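Local coordinates for LPXTG cell wall surface protein (PDB 4IGB) that probably acts as a cell-wall-anchored surface adhesin of Streptococcus gordonii, represented here by its N-terminal region, which carries a bound sodium ion, at residues P196-A201 with Q246-S251; N226-L231 with N255-L260. All coordinates share one frame; numbering follows the deposited sequence.

How the contacts relate
Contact 1 (196-201 with 246-251) and contact 2 (226-231 with 255-260) lie within the Sgo0707 N-terminal domain, their centres about 9 Å apart. Their segments alternate along the chain, so the two loop closures are interlocked rather than consecutive. Helix 250-256 is common to both: contact 1 touches through the residues leading into it, contact 2 through its last residues and the chain beyond. Direct bridges support the coupling. Thr248 OG1 lies 2.6 Å from Ser258 OG, and Ile199 N 2.9 Å from Ser258 O, both probable hydrogen bonds. The sodium-binding loop and the turn after strand 220-226 thus form one continuous patch.

Contact 1: residues P196-A201 with Q246-S251; sequences PTDIDA and QITGGS. With NA (sodium ion), chain M.
Asp200 and Thr248 tie two loops together at a sodium site, where a backbone-to-side-chain hydrogen bond and metal coordination meet. Thr248 N donates to Asp200 OD2 over 3.0 Å with a nearly straight N-H...O angle of 170°, using the anti lone pair of the carboxylate, the one directed away from OD1. The same OD2 binds sodium at 2.7 Å, so a single oxygen serves both the peptide N-H and the cation. Thr248 returns to the metal through its carbonyl, O to sodium being 2.5 Å. Asp198, two residues before Asp200, supplies OD1 as another ligand, also 2.7 Å from sodium; a water and one atom from elsewhere in the structure are bound too. The ion therefore bridges segments 196-201 and 246-251, and its charge probably offsets that of the two carboxylates brought together here.

The torsions help bring the two carboxylates together: Asp198 carries CG opposite its backbone N (chi1 -164°), whereas in Asp200 CG sits between N and the carbonyl carbon (chi1 85°). Thr248 OG1 approaches Asp198 OD1 at 3.2 Å, a weak and unsettled bond; its stronger polar partner is the hydroxyl of Ser258. Outside the two segments, Glu209 OE1 accepts from the backbone N of Asp200, probably helping to position the loop.

Farther from the metal, a water joins the backbones: it donates to Ile199 O at 2.9 Å and accepts from Gln246 N at 3.1 Å. Packing is slight, in keeping with a buried surface of only 198 Å². Ile247 lays its CG2 beside Asp200 OD2 on an exposed flank, while Asp200 CB presses against the backbone of the other loop, 3.0 Å from Gln246 O.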
loop_
_atom_site.group_PDB
_atom_site.type_symbol
_atom_site.label_atom_id
_atom_site.label_comp_id
_atom_site.label_asym_id
_atom_site.label_seq_id
_atom_site.Cartn_x
_atom_site.Cartn_y
_atom_site.Cartn_z
ATOM N N PRO B 196 0.567 -8.407 5.781
ATOM C CA PRO B 196 1.341 -9.601 6.136
ATOM C C PRO B 196 0.370 -10.708 6.531
ATOM O O PRO B 196 -0.620 -10.412 7.201
ATOM C CB PRO B 196 2.114 -9.174 7.385
ATOM C CG PRO B 196 1.920 -7.707 7.524
ATOM C CD PRO B 196 0.670 -7.346 6.795
ATOM N N THR B 197 0.643 -11.947 6.142
ATOM C CA THR B 197 -0.194 -13.070 6.557
ATOM C C THR B 197 0.659 -14.232 7.036
ATOM O O THR B 197 1.852 -14.308 6.749
ATOM C CB THR B 197 -1.074 -13.579 5.403
ATOM O OG1 THR B 197 -0.233 -14.078 4.363
ATOM C CG2 THR B 197 -1.944 -12.463 4.856
ATOM N N ASP B 198 0.044 -15.146 7.775
ATOM C CA ASP B 198 0.721 -16.379 8.135
ATOM C C ASP B 198 1.994 -16.142 8.915
ATOM O O ASP B 198 2.976 -16.867 8.740
ATOM C CB ASP B 198 1.055 -17.225 6.893
ATOM C CG ASP B 198 1.399 -18.666 7.266
ATOM O OD1 ASP B 198 0.784 -19.167 8.236
ATOM O OD2 ASP B 198 2.285 -19.279 6.635
ATOM N N ILE B 199 1.981 -15.146 9.792
ATOM C CA ILE B 199 3.113 -14.942 10.685
ATOM C C ILE B 199 2.979 -15.919 11.853
ATOM O O ILE B 199 2.314 -15.598 12.846
ATOM C CB ILE B 199 3.154 -13.517 11.244
ATOM C CG1 ILE B 199 3.088 -12.507 10.092
ATOM C CG2 ILE B 199 4.398 -13.330 12.143
ATOM C CD1 ILE B 199 4.064 -12.806 8.978
ATOM N N ASP B 200 3.616 -17.088 11.743
ATOM C CA ASP B 200 3.267 -18.216 12.606
ATOM C C ASP B 200 4.384 -19.209 12.874
ATOM O O ASP B 200 4.161 -20.216 13.540
ATOM C CB ASP B 200 2.055 -18.963 12.028
ATOM C CG ASP B 200 2.444 -19.999 10.973
ATOM O OD1 ASP B 200 3.467 -19.806 10.298
ATOM O OD2 ASP B 200 1.727 -21.013 10.816
ATOM N N ALA B 201 5.586 -18.940 12.379
ATOM C CA ALA B 201 6.677 -19.888 12.578
ATOM C C ALA B 201 7.394 -19.655 13.895
ATOM O O ALA B 201 7.690 -18.522 14.256
ATOM C CB ALA B 201 7.669 -19.848 11.416
ATOM N N GLN B 246 1.439 -18.911 17.252
ATOM C CA GLN B 246 0.915 -20.246 16.986
ATOM C C GLN B 246 0.792 -20.559 15.503
ATOM O O GLN B 246 0.734 -19.659 14.666
ATOM C CB GLN B 246 -0.443 -20.430 17.666
ATOM C CG GLN B 246 -1.486 -19.395 17.256
ATOM C CD GLN B 246 -2.892 -19.772 17.706
ATOM O OE1 GLN B 246 -3.313 -19.468 18.831
ATOM N NE2 GLN B 246 -3.628 -20.438 16.822
ATOM N N ILE B 247 0.750 -21.851 15.192
ATOM C CA ILE B 247 0.533 -22.318 13.832
ATOM C C ILE B 247 -0.842 -21.890 13.347
ATOM O O ILE B 247 -1.811 -21.934 14.102
ATOM C CB ILE B 247 0.618 -23.841 13.770
ATOM C CG1 ILE B 247 1.921 -24.310 14.408
ATOM C CG2 ILE B 247 0.538 -24.323 12.332
ATOM C CD1 ILE B 247 3.119 -23.940 13.596
ATOM N N THR B 248 -0.923 -21.460 12.096
ATOM C CA THR B 248 -2.198 -21.134 11.465
ATOM C C THR B 248 -2.213 -21.746 10.081
ATOM O O THR B 248 -1.246 -21.611 9.331
ATOM C CB THR B 248 -2.406 -19.605 11.301
ATOM O OG1 THR B 248 -1.250 -19.029 10.677
ATOM C CG2 THR B 248 -2.631 -18.945 12.651
ATOM N N GLY B 249 -3.309 -22.409 9.729
ATOM C CA GLY B 249 -3.423 -22.986 8.407
ATOM C C GLY B 249 -4.640 -22.472 7.672
ATOM O O GLY B 249 -5.650 -22.122 8.290
ATOM N N GLY B 250 -4.545 -22.429 6.347
ATOM C CA GLY B 250 -5.633 -21.952 5.516
ATOM C C GLY B 250 -5.693 -20.436 5.413
ATOM O O GLY B 250 -5.344 -19.716 6.350
ATOM N N SER B 251 -6.163 -19.959 4.271
ATOM C CA SER B 251 -6.264 -18.534 3.985
ATOM C C SER B 251 -6.939 -17.713 5.085
ATOM O O SER B 251 -6.394 -16.696 5.523
ATOM C CB SER B 251 -7.015 -18.323 2.678
ATOM O OG SER B 251 -7.206 -16.940 2.441
HETATM NA NA NA M . 1.105 -21.795 8.355
HETATM O O HOH W 1 0.946 -16.748 15.080
HETATM O O HOH W 2 0.338 -22.114 6.054
#

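Contact 2: residues N226-L231 with N255-L260; sequences NNANVL and NNVSGL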
loop_
_atom_site.group_PDB
_atom_site.type_symbol
_atom_site.label_atom_id
_atom_site.label_comp_id
_atom_site.label_asym_id
_atom_site.label_seq_id
_atom_site.Cartn_x
_atom_site.Cartn_y
_atom_site.Cartn_z
ATOM N N ASN B 226 -8.296 -8.473 12.706
ATOM C CA ASN B 226 -9.539 -9.179 12.962
ATOM C C ASN B 226 -9.537 -9.622 14.427
ATOM O O ASN B 226 -8.465 -9.859 15.024
ATOM C CB ASN B 226 -9.667 -10.362 12.008
ATOM C CG ASN B 226 -10.886 -11.230 12.297
ATOM O OD1 ASN B 226 -10.806 -12.149 13.098
ATOM N ND2 ASN B 226 -12.004 -10.953 11.624
ATOM N N ASN B 227 -10.732 -9.694 15.012
ATOM C CA ASN B 227 -10.907 -10.102 16.407
ATOM C C ASN B 227 -10.121 -11.347 16.807
ATOM O O ASN B 227 -9.728 -11.497 17.968
ATOM C CB ASN B 227 -12.393 -10.314 16.721
ATOM C CG ASN B 227 -13.164 -9.009 16.791
ATOM O OD1 ASN B 227 -12.674 -8.009 17.333
ATOM N ND2 ASN B 227 -14.380 -9.009 16.246
ATOM N N ALA B 228 -9.872 -12.229 15.844
ATOM C CA ALA B 228 -9.239 -13.511 16.156
ATOM C C ALA B 228 -7.716 -13.452 16.132
ATOM O O ALA B 228 -7.043 -14.456 16.345
ATOM C CB ALA B 228 -9.751 -14.595 15.208
ATOM N N ASN B 229 -7.164 -12.270 15.881
ATOM C CA ASN B 229 -5.709 -12.124 15.850
ATOM C C ASN B 229 -5.019 -12.571 17.144
ATOM O O ASN B 229 -5.456 -12.203 18.236
ATOM C CB ASN B 229 -5.334 -10.675 15.551
ATOM C CG ASN B 229 -3.868 -10.524 15.229
ATOM O OD1 ASN B 229 -3.019 -10.577 16.115
ATOM N ND2 ASN B 229 -3.561 -10.366 13.948
ATOM N N VAL B 230 -3.936 -13.340 17.012
ATOM C CA VAL B 230 -3.207 -13.884 18.153
ATOM C C VAL B 230 -1.741 -13.471 18.163
ATOM O O VAL B 230 -0.953 -13.980 18.962
ATOM C CB VAL B 230 -3.222 -15.429 18.159
ATOM C CG1 VAL B 230 -4.659 -15.969 18.183
ATOM C CG2 VAL B 230 -2.455 -15.970 16.959
ATOM N N LEU B 231 -1.368 -12.561 17.270
ATOM C CA LEU B 231 0.014 -12.092 17.210
ATOM C C LEU B 231 0.295 -11.214 18.416
ATOM O O LEU B 231 -0.586 -10.491 18.882
ATOM C CB LEU B 231 0.253 -11.296 15.925
ATOM C CG LEU B 231 -0.135 -12.023 14.634
ATOM C CD1 LEU B 231 0.080 -11.119 13.441
ATOM C CD2 LEU B 231 0.640 -13.326 14.494
ATOM N N ASN B 255 -4.801 -14.865 7.331
ATOM C CA ASN B 255 -5.120 -13.446 7.263
ATOM C C ASN B 255 -5.657 -12.917 8.585
ATOM O O ASN B 255 -5.221 -11.874 9.076
ATOM C CB ASN B 255 -6.168 -13.198 6.184
ATOM C CG ASN B 255 -5.595 -13.243 4.796
ATOM O OD1 ASN B 255 -5.205 -12.213 4.233
ATOM N ND2 ASN B 255 -5.515 -14.445 4.235
ATOM N N ASN B 256 -6.617 -13.640 9.153
ATOM C CA ASN B 256 -7.333 -13.158 10.334
ATOM C C ASN B 256 -6.680 -13.484 11.675
ATOM O O ASN B 256 -6.709 -12.668 12.592
ATOM C CB ASN B 256 -8.792 -13.630 10.291
ATOM C CG ASN B 256 -9.565 -13.016 9.123
ATOM O OD1 ASN B 256 -9.646 -11.791 8.994
ATOM N ND2 ASN B 256 -10.107 -13.866 8.252
ATOM N N VAL B 257 -6.099 -14.674 11.795
ATOM C CA VAL B 257 -5.467 -15.078 13.037
ATOM C C VAL B 257 -3.985 -14.684 13.110
ATOM O O VAL B 257 -3.492 -14.245 14.162
ATOM C CB VAL B 257 -5.587 -16.599 13.259
ATOM C CG1 VAL B 257 -4.713 -17.032 14.426
ATOM C CG2 VAL B 257 -7.061 -16.995 13.486
ATOM N N SER B 258 -3.268 -14.852 12.003
ATOM C CA SER B 258 -1.838 -14.573 12.001
ATOM C C SER B 258 -1.430 -13.492 10.985
ATOM O O SER B 258 -0.274 -13.433 10.579
ATOM C CB SER B 258 -1.052 -15.857 11.744
ATOM O OG SER B 258 -1.363 -16.405 10.465
ATOM N N GLY B 259 -2.364 -12.627 10.603
ATOM C CA GLY B 259 -2.068 -11.547 9.674
ATOM C C GLY B 259 -2.723 -10.229 10.046
ATOM O O GLY B 259 -3.435 -10.138 11.044
ATOM N N LEU B 260 -2.491 -9.191 9.251
ATOM C CA LEU B 260 -3.065 -7.889 9.544
ATOM C C LEU B 260 -2.936 -6.993 8.328
ATOM O O LEU B 260 -2.266 -7.357 7.370
ATOM C CB LEU B 260 -2.364 -7.244 10.744
ATOM C CG LEU B 260 -0.882 -6.882 10.576
ATOM C CD1 LEU B 260 -0.493 -5.743 11.506
ATOM C CD2 LEU B 260 0.007 -8.091 10.817
HETATM O O HOH W 3 -5.948 -10.151 12.147
#
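A type I beta turn from Asn226 to Asn229, with Val230 next along the chain, rests against the C-terminal end of helix 250-256 and docks on Val257. Its direct anchor is backbone to backbone: Val230 N donates to Val257 O at 3.0 Å, with an N-H...O angle of 163°. The same carbonyl receives a CA-H...O contact from Asn229, whose CA is 3.5 Å away, so Val257 O faces two consecutive residues of the loop.

Two Asx turns shape that loop. Asn226 OD1 accepts from Ala228 N, and Asn229 OD1 accepts from Leu231 N at 2.8 Å; this second donor stands 43° out of the amide's carbonyl plane. In Asn229 the first torsion places the amide beside the carbonyl carbon, and the rotation about CB-CG then directs OD1 to Leu231 N and ND2 to the other segment. There a water accepts from Asn229 ND2 at 3.0 Å and from Asn226 N at 2.9 Å, and donates to Asn256 O at 2.7 Å. Its three bonds link both ends of the beta turn to the helix.

Apolar contacts flank this polar seam. Val257 spreads its branches against Val230 and Ala228: CG1 meets Val230 CG2 at 3.6 Å, while CG2 reaches Ala228 CB. Leu231 folds its methyls over Ser258, and its CD1 approaches Leu260 CD2 at 4.0 Å. At the start of the turn, the side chains of Asn226 and Asn256 cross with amide planes 51° apart, each bonded elsewhere, Asn226 ND2 to Thr21 O and Asn256 OD1 to Ile23 N.

The contact thus lies where strand 220-226 gives way to strand 232-235 and helix 250-256 to strand 261-264, with Trp242 of strand 239-243 touching both Leu231 and Leu260.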